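Local coordinates for S-adenosylmethionine:tRNA ribosyltransferase-isomerase (PDB 1VKY), which probably transfers and isomerises the ribose of S-adenosylmethionine onto the 7-aminomethyl-7-deazaguanine base of tRNA, giving epoxyqueuosine on the way to queuosine, at residues P34-L40 with H52-I58; T186-H190 with L299-F303. All coordinates share one frame; numbering follows the deposited sequence.

Contact 1. Residues P34-L40 with H52-I58; sequences PRDASRL and HRIFREI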
ATOM      1  N   PRO B  34      10.176  -7.977  -9.775  1.00 37.96           N
ATOM      2  CA  PRO B  34      10.490  -6.532  -9.908  1.00 38.49           C
ATOM      3  C   PRO B  34       9.291  -5.708 -10.436  1.00 36.19           C
ATOM      4  O   PRO B  34       8.358  -6.263 -10.990  1.00 36.10           O
ATOM      5  CB  PRO B  34      11.624  -6.522 -10.940  1.00 38.35           C
ATOM      6  CG  PRO B  34      11.372  -7.733 -11.762  1.00 37.60           C
ATOM      7  CD  PRO B  34      10.845  -8.788 -10.806  1.00 36.56           C
ATOM      8  N   ARG B  35       9.328  -4.409 -10.245  1.00 34.53           N
ATOM      9  CA  ARG B  35       8.170  -3.554 -10.547  1.00 37.62           C
ATOM     10  C   ARG B  35       7.781  -3.546 -12.035  1.00 35.29           C
ATOM     11  O   ARG B  35       6.617  -3.379 -12.375  1.00 38.34           O
ATOM     12  CB  ARG B  35       8.430  -2.140 -10.065  1.00 39.31           C
ATOM     13  CG  ARG B  35       8.595  -1.995  -8.550  1.00 47.34           C
ATOM     14  CD  ARG B  35       7.337  -2.294  -7.747  1.00 57.78           C
ATOM     15  NE  ARG B  35       7.448  -1.820  -6.364  1.00 67.86           N
ATOM     16  N   ASP B  36       8.736  -3.801 -12.916  1.00 33.49           N
ATOM     17  CA  ASP B  36       8.470  -3.772 -14.345  1.00 34.43           C
ATOM     18  C   ASP B  36       8.106  -5.113 -14.927  1.00 33.97           C
ATOM     19  O   ASP B  36       8.108  -5.298 -16.144  1.00 29.62           O
ATOM     20  CB  ASP B  36       9.599  -3.131 -15.108  1.00 31.74           C
ATOM     21  CG  ASP B  36      10.937  -3.764 -14.853  1.00 42.11           C
ATOM     22  OD1 ASP B  36      11.026  -4.830 -14.197  1.00 42.65           O
ATOM     23  OD2 ASP B  36      11.969  -3.214 -15.281  1.00 41.69           O
ATOM     24  N   ALA B  37       7.751  -6.034 -14.036  1.00 31.21           N
ATOM     25  CA  ALA B  37       7.212  -7.306 -14.419  1.00 33.29           C
ATOM     26  C   ALA B  37       5.711  -7.250 -14.251  1.00 31.99           C
ATOM     27  O   ALA B  37       5.033  -8.243 -14.479  1.00 33.68           O
ATOM     28  CB  ALA B  37       7.809  -8.446 -13.566  1.00 35.43           C
ATOM     29  N   SER B  38       5.166  -6.086 -13.912  1.00 32.42           N
ATOM     30  CA  SER B  38       3.706  -5.934 -13.914  1.00 32.28           C
ATOM     31  C   SER B  38       3.173  -6.031 -15.367  1.00 28.80           C
ATOM     32  O   SER B  38       3.962  -5.957 -16.344  1.00 26.82           O
ATOM     33  CB  SER B  38       3.315  -4.623 -13.228  1.00 33.16           C
ATOM     34  OG  SER B  38       3.653  -3.530 -14.057  1.00 40.50           O
ATOM     35  N   ARG B  39       1.863  -6.247 -15.511  1.00 27.73           N
ATOM     36  CA  ARG B  39       1.223  -6.259 -16.826  1.00 27.39           C
ATOM     37  C   ARG B  39       1.104  -4.829 -17.341  1.00 26.49           C
ATOM     38  O   ARG B  39       1.096  -3.889 -16.550  1.00 27.20           O
ATOM     39  CB  ARG B  39      -0.149  -6.917 -16.764  1.00 27.78           C
ATOM     40  CG  ARG B  39      -0.040  -8.319 -16.281  1.00 30.91           C
ATOM     41  CD  ARG B  39      -1.347  -9.071 -16.232  1.00 38.81           C
ATOM     42  NE  ARG B  39      -1.720  -9.424 -17.571  1.00 47.03           N
ATOM     43  CZ  ARG B  39      -2.725 -10.214 -17.890  1.00 50.89           C
ATOM     44  NH1 ARG B  39      -3.488 -10.757 -16.946  1.00 41.20           N
ATOM     45  NH2 ARG B  39      -2.967 -10.449 -19.180  1.00 49.58           N
ATOM     46  N   LEU B  40       1.124  -4.681 -18.665  1.00 24.61           N
ATOM     47  CA  LEU B  40       0.942  -3.393 -19.347  1.00 23.78           C
ATOM     48  C   LEU B  40      -0.040  -3.633 -20.463  1.00 21.58           C
ATOM     49  O   LEU B  40       0.303  -4.306 -21.436  1.00 25.44           O
ATOM     50  CB  LEU B  40       2.273  -2.877 -19.940  1.00 21.56           C
ATOM     51  CG  LEU B  40       2.277  -1.575 -20.761  1.00 25.14           C
ATOM     52  CD1 LEU B  40       1.940  -0.387 -19.885  1.00 29.41           C
ATOM     53  CD2 LEU B  40       3.578  -1.313 -21.484  1.00 27.92           C
ATOM     54  N   HIS B  52      -1.755  -6.777 -24.932  1.00 26.23           N
ATOM     55  CA  HIS B  52      -1.505  -7.223 -23.561  1.00 29.00           C
ATOM     56  C   HIS B  52      -0.030  -7.601 -23.416  1.00 30.84           C
ATOM     57  O   HIS B  52       0.395  -8.610 -23.938  1.00 29.74           O
ATOM     58  CB  HIS B  52      -2.422  -8.404 -23.273  1.00 28.37           C
ATOM     59  CG  HIS B  52      -3.857  -8.063 -23.481  1.00 30.36           C
ATOM     60  ND1 HIS B  52      -4.588  -7.352 -22.559  1.00 29.90           N
ATOM     61  CD2 HIS B  52      -4.666  -8.244 -24.548  1.00 31.64           C
ATOM     62  CE1 HIS B  52      -5.806  -7.152 -23.029  1.00 29.28           C
ATOM     63  NE2 HIS B  52      -5.878  -7.681 -24.237  1.00 37.47           N
ATOM     64  N   ARG B  53       0.723  -6.769 -22.692  1.00 29.33           N
ATOM     65  CA  ARG B  53       2.190  -6.837 -22.633  1.00 28.88           C
ATOM     66  C   ARG B  53       2.616  -6.844 -21.160  1.00 28.01           C
ATOM     67  O   ARG B  53       1.761  -6.984 -20.274  1.00 28.29           O
ATOM     68  CB  ARG B  53       2.808  -5.651 -23.390  1.00 29.30           C
ATOM     69  CG  ARG B  53       2.376  -5.636 -24.864  1.00 31.06           C
ATOM     70  CD  ARG B  53       3.003  -6.812 -25.711  1.00 25.14           C
ATOM     71  NE  ARG B  53       3.942  -6.091 -26.477  1.00 38.77           N
ATOM     72  CZ  ARG B  53       5.203  -6.287 -26.568  1.00 38.09           C
ATOM     73  NH1 ARG B  53       5.822  -7.338 -26.095  1.00 34.55           N
ATOM     74  NH2 ARG B  53       5.843  -5.427 -27.285  1.00 41.34           N
ATOM     75  N   ILE B  54       3.930  -6.768 -20.957  1.00 27.65           N
ATOM     76  CA  ILE B  54       4.577  -6.649 -19.659  1.00 28.58           C
ATOM     77  C   ILE B  54       5.266  -5.306 -19.627  1.00 28.62           C
ATOM     78  O   ILE B  54       5.734  -4.840 -20.666  1.00 26.99           O
ATOM     79  CB  ILE B  54       5.632  -7.783 -19.479  1.00 30.07           C
ATOM     80  CG1 ILE B  54       4.950  -9.134 -19.514  1.00 35.08           C
ATOM     81  CG2 ILE B  54       6.425  -7.620 -18.200  1.00 37.01           C
ATOM     82  CD1 ILE B  54       3.810  -9.254 -18.568  1.00 39.00           C
ATOM     83  N   PHE B  55       5.359  -4.697 -18.441  1.00 27.60           N
ATOM     84  CA  PHE B  55       5.782  -3.317 -18.339  1.00 27.77           C
ATOM     85  C   PHE B  55       7.123  -3.026 -18.985  1.00 29.47           C
ATOM     86  O   PHE B  55       7.279  -1.991 -19.637  1.00 26.14           O
ATOM     87  CB  PHE B  55       5.782  -2.780 -16.897  1.00 28.57           C
ATOM     88  CG  PHE B  55       5.775  -1.267 -16.854  1.00 27.31           C
ATOM     89  CD1 PHE B  55       4.593  -0.574 -16.919  1.00 31.55           C
ATOM     90  CD2 PHE B  55       6.948  -0.557 -16.818  1.00 24.45           C
ATOM     91  CE1 PHE B  55       4.597   0.816 -16.933  1.00 30.30           C
ATOM     92  CE2 PHE B  55       6.962   0.800 -16.837  1.00 31.11           C
ATOM     93  CZ  PHE B  55       5.784   1.502 -16.909  1.00 27.23           C
ATOM     94  N   ARG B  56       8.102  -3.898 -18.788  1.00 32.59           N
ATOM     95  CA  ARG B  56       9.456  -3.641 -19.320  1.00 34.03           C
ATOM     96  C   ARG B  56       9.469  -3.541 -20.847  1.00 30.84           C
ATOM     97  O   ARG B  56      10.375  -2.948 -21.422  1.00 30.43           O
ATOM     98  CB  ARG B  56      10.437  -4.716 -18.868  1.00 34.37           C
ATOM     99  CG  ARG B  56      10.076  -6.126 -19.320  1.00 38.80           C
ATOM    100  CD  ARG B  56      11.086  -7.206 -18.896  1.00 44.38           C
ATOM    101  NE  ARG B  56      11.368  -7.135 -17.464  1.00 51.41           N
ATOM    102  CZ  ARG B  56      10.920  -7.979 -16.531  1.00 57.98           C
ATOM    103  NH1 ARG B  56      10.148  -9.033 -16.839  1.00 55.79           N
ATOM    104  NH2 ARG B  56      11.257  -7.754 -15.261  1.00 55.86           N
ATOM    105  N   GLU B  57       8.439  -4.085 -21.495  1.00 32.35           N
ATOM    106  CA  GLU B  57       8.238  -3.980 -22.971  1.00 30.79           C
ATOM    107  C   GLU B  57       7.719  -2.612 -23.464  1.00 32.10           C
ATOM    108  O   GLU B  57       7.517  -2.389 -24.667  1.00 29.77           O
ATOM    109  CB  GLU B  57       7.300  -5.110 -23.407  1.00 32.50           C
ATOM    110  CG  GLU B  57       7.937  -6.473 -23.209  1.00 31.99           C
ATOM    111  CD  GLU B  57       6.959  -7.634 -23.257  1.00 35.73           C
ATOM    112  OE1 GLU B  57       5.744  -7.469 -23.060  1.00 32.01           O
ATOM    113  OE2 GLU B  57       7.425  -8.751 -23.476  1.00 45.61           O
ATOM    114  N   ILE B  58       7.552  -1.666 -22.534  1.00 30.15           N
ATOM    115  CA  ILE B  58       7.202  -0.287 -22.891  1.00 29.60           C
ATOM    116  C   ILE B  58       8.207   0.310 -23.829  1.00 28.58           C
ATOM    117  O   ILE B  58       7.839   1.096 -24.684  1.00 24.23           O
ATOM    118  CB  ILE B  58       7.033   0.623 -21.623  1.00 33.05           C
ATOM    119  CG1 ILE B  58       6.337   1.948 -21.993  1.00 27.64           C
ATOM    120  CG2 ILE B  58       8.376   0.875 -20.906  1.00 26.54           C
ATOM    121  CD1 ILE B  58       5.834   2.685 -20.805  1.00 33.42           C
TER
HETATM  122  O   HOH W   1      -0.863  -7.937 -20.168  1.00 33.22           O
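Arg56 folds back over the turn at Asp36, where the two arms of the beta hairpin formed by strands 39-44 and 49-54 run out into short 3-10 turns. Its CB lies 3.6 Å from Asp36 O, and CG passes the same oxygen a little farther on. The chain sets off between its own backbone N and carbonyl carbon (chi1 60°) and bends again at chi3, which lays the guanidinium flat above Asp36 O, with that oxygen over its centre. At the tip, NH2 makes a salt bridge to Asp36 OD1 at 3.1 Å, a weak hydrogen bond across planes turned 71° from each other. Pro34 CG meets the guanidinium at its edge, and Ala37 CB touches NH1 and NH2.

The main chain carries the rest of the polar contact. Arg56 N donates to Asp36 O at 3.0 Å, and Phe55 N donates to Ser38 O at 2.8 Å. Leu40 and Arg53 form an antiparallel hydrogen-bonded pair; its bond from Leu40 N to Arg53 O is nearly straight (173°). Water 1 links that same Arg53 O to Arg39 NE.

On the inner side Leu40 sends CD1 to within 4.0 Å of Phe55 CD1, while CD2 rests on Ile58 CB. Leu195 of helix 193-202 touches both Phe55 and Ile58. Asp36 OD2 is hydrogen-bonded to Thr192 OG1, which ties the turn to the chain ahead of that helix.

The chemistry divides by side: the exposed Arg56 adds to Asp36 a salt bridge whose hydrogen bond is weak, whereas main-chain bonds and the apolar inner face fix how the hairpin arms meet.

Contact 2. Residues T186-H190 with L299-F303; sequences TAGLH and LVTNF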
ATOM      1  N   THR B 186       1.752   7.020  -8.009  1.00 50.10           N
ATOM      2  CA  THR B 186       2.542   5.816  -8.088  1.00 46.74           C
ATOM      3  C   THR B 186       2.714   5.149  -9.482  1.00 42.57           C
ATOM      4  O   THR B 186       3.357   4.124  -9.523  1.00 37.26           O
ATOM      5  CB  THR B 186       1.986   4.706  -7.124  1.00 51.14           C
ATOM      6  OG1 THR B 186       0.684   4.266  -7.569  1.00 55.58           O
ATOM      7  CG2 THR B 186       1.808   5.189  -5.660  1.00 54.01           C
ATOM      8  N   ALA B 187       2.162   5.665 -10.589  1.00 40.31           N
ATOM      9  CA  ALA B 187       2.368   5.004 -11.931  1.00 39.73           C
ATOM     10  C   ALA B 187       3.856   4.860 -12.295  1.00 38.32           C
ATOM     11  O   ALA B 187       4.269   3.859 -12.873  1.00 39.14           O
ATOM     12  CB  ALA B 187       1.590   5.729 -13.050  1.00 38.56           C
ATOM     13  N   GLY B 188       4.645   5.865 -11.907  1.00 38.43           N
ATOM     14  CA  GLY B 188       6.099   5.894 -12.056  1.00 39.90           C
ATOM     15  C   GLY B 188       6.857   4.757 -11.402  1.00 40.83           C
ATOM     16  O   GLY B 188       7.948   4.442 -11.810  1.00 43.81           O
ATOM     17  N   LEU B 189       6.271   4.140 -10.394  1.00 40.82           N
ATOM     18  CA  LEU B 189       6.951   3.093  -9.640  1.00 42.99           C
ATOM     19  C   LEU B 189       7.100   1.791 -10.430  1.00 42.56           C
ATOM     20  O   LEU B 189       7.865   0.944 -10.018  1.00 44.95           O
ATOM     21  CB  LEU B 189       6.224   2.821  -8.317  1.00 42.96           C
ATOM     22  CG  LEU B 189       6.260   3.986  -7.308  1.00 47.72           C
ATOM     23  CD1 LEU B 189       5.866   3.478  -5.951  1.00 51.34           C
ATOM     24  CD2 LEU B 189       7.621   4.700  -7.233  1.00 47.02           C
ATOM     25  N   HIS B 190       6.378   1.647 -11.553  1.00 39.21           N
ATOM     26  CA  HIS B 190       6.646   0.568 -12.514  1.00 37.67           C
ATOM     27  C   HIS B 190       7.997   0.713 -13.226  1.00 36.69           C
ATOM     28  O   HIS B 190       8.547  -0.276 -13.685  1.00 39.88           O
ATOM     29  CB  HIS B 190       5.553   0.488 -13.572  1.00 37.36           C
ATOM     30  CG  HIS B 190       4.176   0.298 -13.022  1.00 34.14           C
ATOM     31  ND1 HIS B 190       3.669  -0.945 -12.703  1.00 34.46           N
ATOM     32  CD2 HIS B 190       3.173   1.183 -12.812  1.00 29.19           C
ATOM     33  CE1 HIS B 190       2.416  -0.812 -12.296  1.00 30.90           C
ATOM     34  NE2 HIS B 190       2.093   0.471 -12.335  1.00 33.61           N
ATOM     35  N   LEU B 299       0.140   8.478 -22.571  1.00 23.91           N
ATOM     36  CA  LEU B 299      -0.124   8.483 -21.119  1.00 22.06           C
ATOM     37  C   LEU B 299       0.164   7.091 -20.531  1.00 23.41           C
ATOM     38  O   LEU B 299      -0.359   6.119 -21.054  1.00 23.51           O
ATOM     39  CB  LEU B 299      -1.580   8.885 -20.833  1.00 21.79           C
ATOM     40  CG  LEU B 299      -2.097   8.721 -19.366  1.00 24.67           C
ATOM     41  CD1 LEU B 299      -1.234   9.542 -18.452  1.00 24.49           C
ATOM     42  CD2 LEU B 299      -3.481   9.134 -19.188  1.00 27.65           C
ATOM     43  N   VAL B 300       1.031   7.019 -19.506  1.00 22.67           N
ATOM     44  CA  VAL B 300       1.153   5.798 -18.655  1.00 22.99           C
ATOM     45  C   VAL B 300       0.436   6.037 -17.323  1.00 23.28           C
ATOM     46  O   VAL B 300       0.670   7.046 -16.623  1.00 23.47           O
ATOM     47  CB  VAL B 300       2.625   5.477 -18.355  1.00 22.04           C
ATOM     48  CG1 VAL B 300       2.767   4.233 -17.527  1.00 27.58           C
ATOM     49  CG2 VAL B 300       3.435   5.388 -19.629  1.00 26.22           C
ATOM     50  N   THR B 301      -0.416   5.099 -16.955  1.00 22.80           N
ATOM     51  CA  THR B 301      -1.235   5.247 -15.776  1.00 24.85           C
ATOM     52  C   THR B 301      -1.704   3.887 -15.229  1.00 25.47           C
ATOM     53  O   THR B 301      -1.645   2.878 -15.908  1.00 26.71           O
ATOM     54  CB  THR B 301      -2.429   6.139 -16.119  1.00 27.58           C
ATOM     55  OG1 THR B 301      -3.196   6.420 -14.929  1.00 25.75           O
ATOM     56  CG2 THR B 301      -3.392   5.435 -17.065  1.00 28.48           C
ATOM     57  N   ASN B 302      -2.182   3.888 -13.987  1.00 26.09           N
ATOM     58  CA  ASN B 302      -2.733   2.669 -13.374  1.00 27.03           C
ATOM     59  C   ASN B 302      -4.139   2.410 -13.838  1.00 29.06           C
ATOM     60  O   ASN B 302      -4.703   3.174 -14.620  1.00 26.70           O
ATOM     61  CB  ASN B 302      -2.668   2.769 -11.833  1.00 30.32           C
ATOM     62  CG  ASN B 302      -1.220   2.824 -11.288  1.00 34.95           C
ATOM     63  OD1 ASN B 302      -0.279   2.306 -11.896  1.00 40.34           O
ATOM     64  ND2 ASN B 302      -1.063   3.468 -10.139  1.00 41.36           N
ATOM     65  N   PHE B 303      -4.676   1.264 -13.410  1.00 26.82           N
ATOM     66  CA  PHE B 303      -6.093   0.935 -13.571  1.00 26.38           C
ATOM     67  C   PHE B 303      -6.889   1.533 -12.419  1.00 26.44           C
ATOM     68  O   PHE B 303      -6.623   1.226 -11.264  1.00 28.12           O
ATOM     69  CB  PHE B 303      -6.268  -0.572 -13.653  1.00 27.58           C
ATOM     70  CG  PHE B 303      -5.922  -1.125 -14.984  1.00 23.80           C
ATOM     71  CD1 PHE B 303      -4.662  -1.499 -15.278  1.00 29.49           C
ATOM     72  CD2 PHE B 303      -6.894  -1.221 -15.966  1.00 24.91           C
ATOM     73  CE1 PHE B 303      -4.355  -2.027 -16.531  1.00 29.34           C
ATOM     74  CE2 PHE B 303      -6.611  -1.702 -17.204  1.00 25.80           C
ATOM     75  CZ  PHE B 303      -5.333  -2.121 -17.493  1.00 24.42           C
TER
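Asn302, in segment 299-303, reaches across to the 3-10 turn 187-190, its amide passing beside Ala187, with OD1 3.8 Å from Ala187 CA. The segment lies on strand 298-302 of the large mixed beta-sheet of QueA, between strands 343-346 and 256-259, and the turn leads into helix 193-202. With CG anti to its carbonyl carbon (chi1 -65°), the Asn302 side chain comes nearer the turn than its CB would suggest and spans from Thr186, just before the turn, to His190 in it. OD1 accepts a hydrogen bond of 3.0 Å from His190 NE2; the oxygen lies in the plane of the imidazole, at its edge, although ring and amide are turned 72° apart. The other arm of the amide, ND2, gives a weak bond to Thr186 OG1, 3.2 Å away, an oxygen also hydrogen-bonded to Ser339 O.

His190 is thus held at both nitrogens, since its ND1 pairs with Ser38 OG, and this fixes the rotation of the ring. Phe55 meets the same imidazole with its ring about 20° from parallel.

An unidentified ligand, probably from the crystallisation liquor, binds Thr186 N, Ala187 N, Asn302 N and Thr301 OG1, consistent with a pocket between turn and strand. Against the strand itself the turn presses a single methyl: Ala187 CB stands 3.9 Å from Val300 O and 4.0 Å from Thr301 CA.

Overall arrangement
Along the chain both arms of contact 1 come first and contact 2 follows, yet their centres lie about 11 Å apart, on the same side of the chain's centre. Both reach the large mixed sheet: contact 1 lies at the outer hairpin formed by 49-54 and 39-44, whereas contact 2 reaches strand 298-302, with strand 343-346 between that strand and 39-44. The contacts also touch directly, Asp36 CB coming to 3.4 Å from His190 O. Residues 186-190, which precede helix 193-202, therefore join the sheet's edge to a more central strand beside the site of the unidentified ligand, drawing together parts of the chain far apart in sequence.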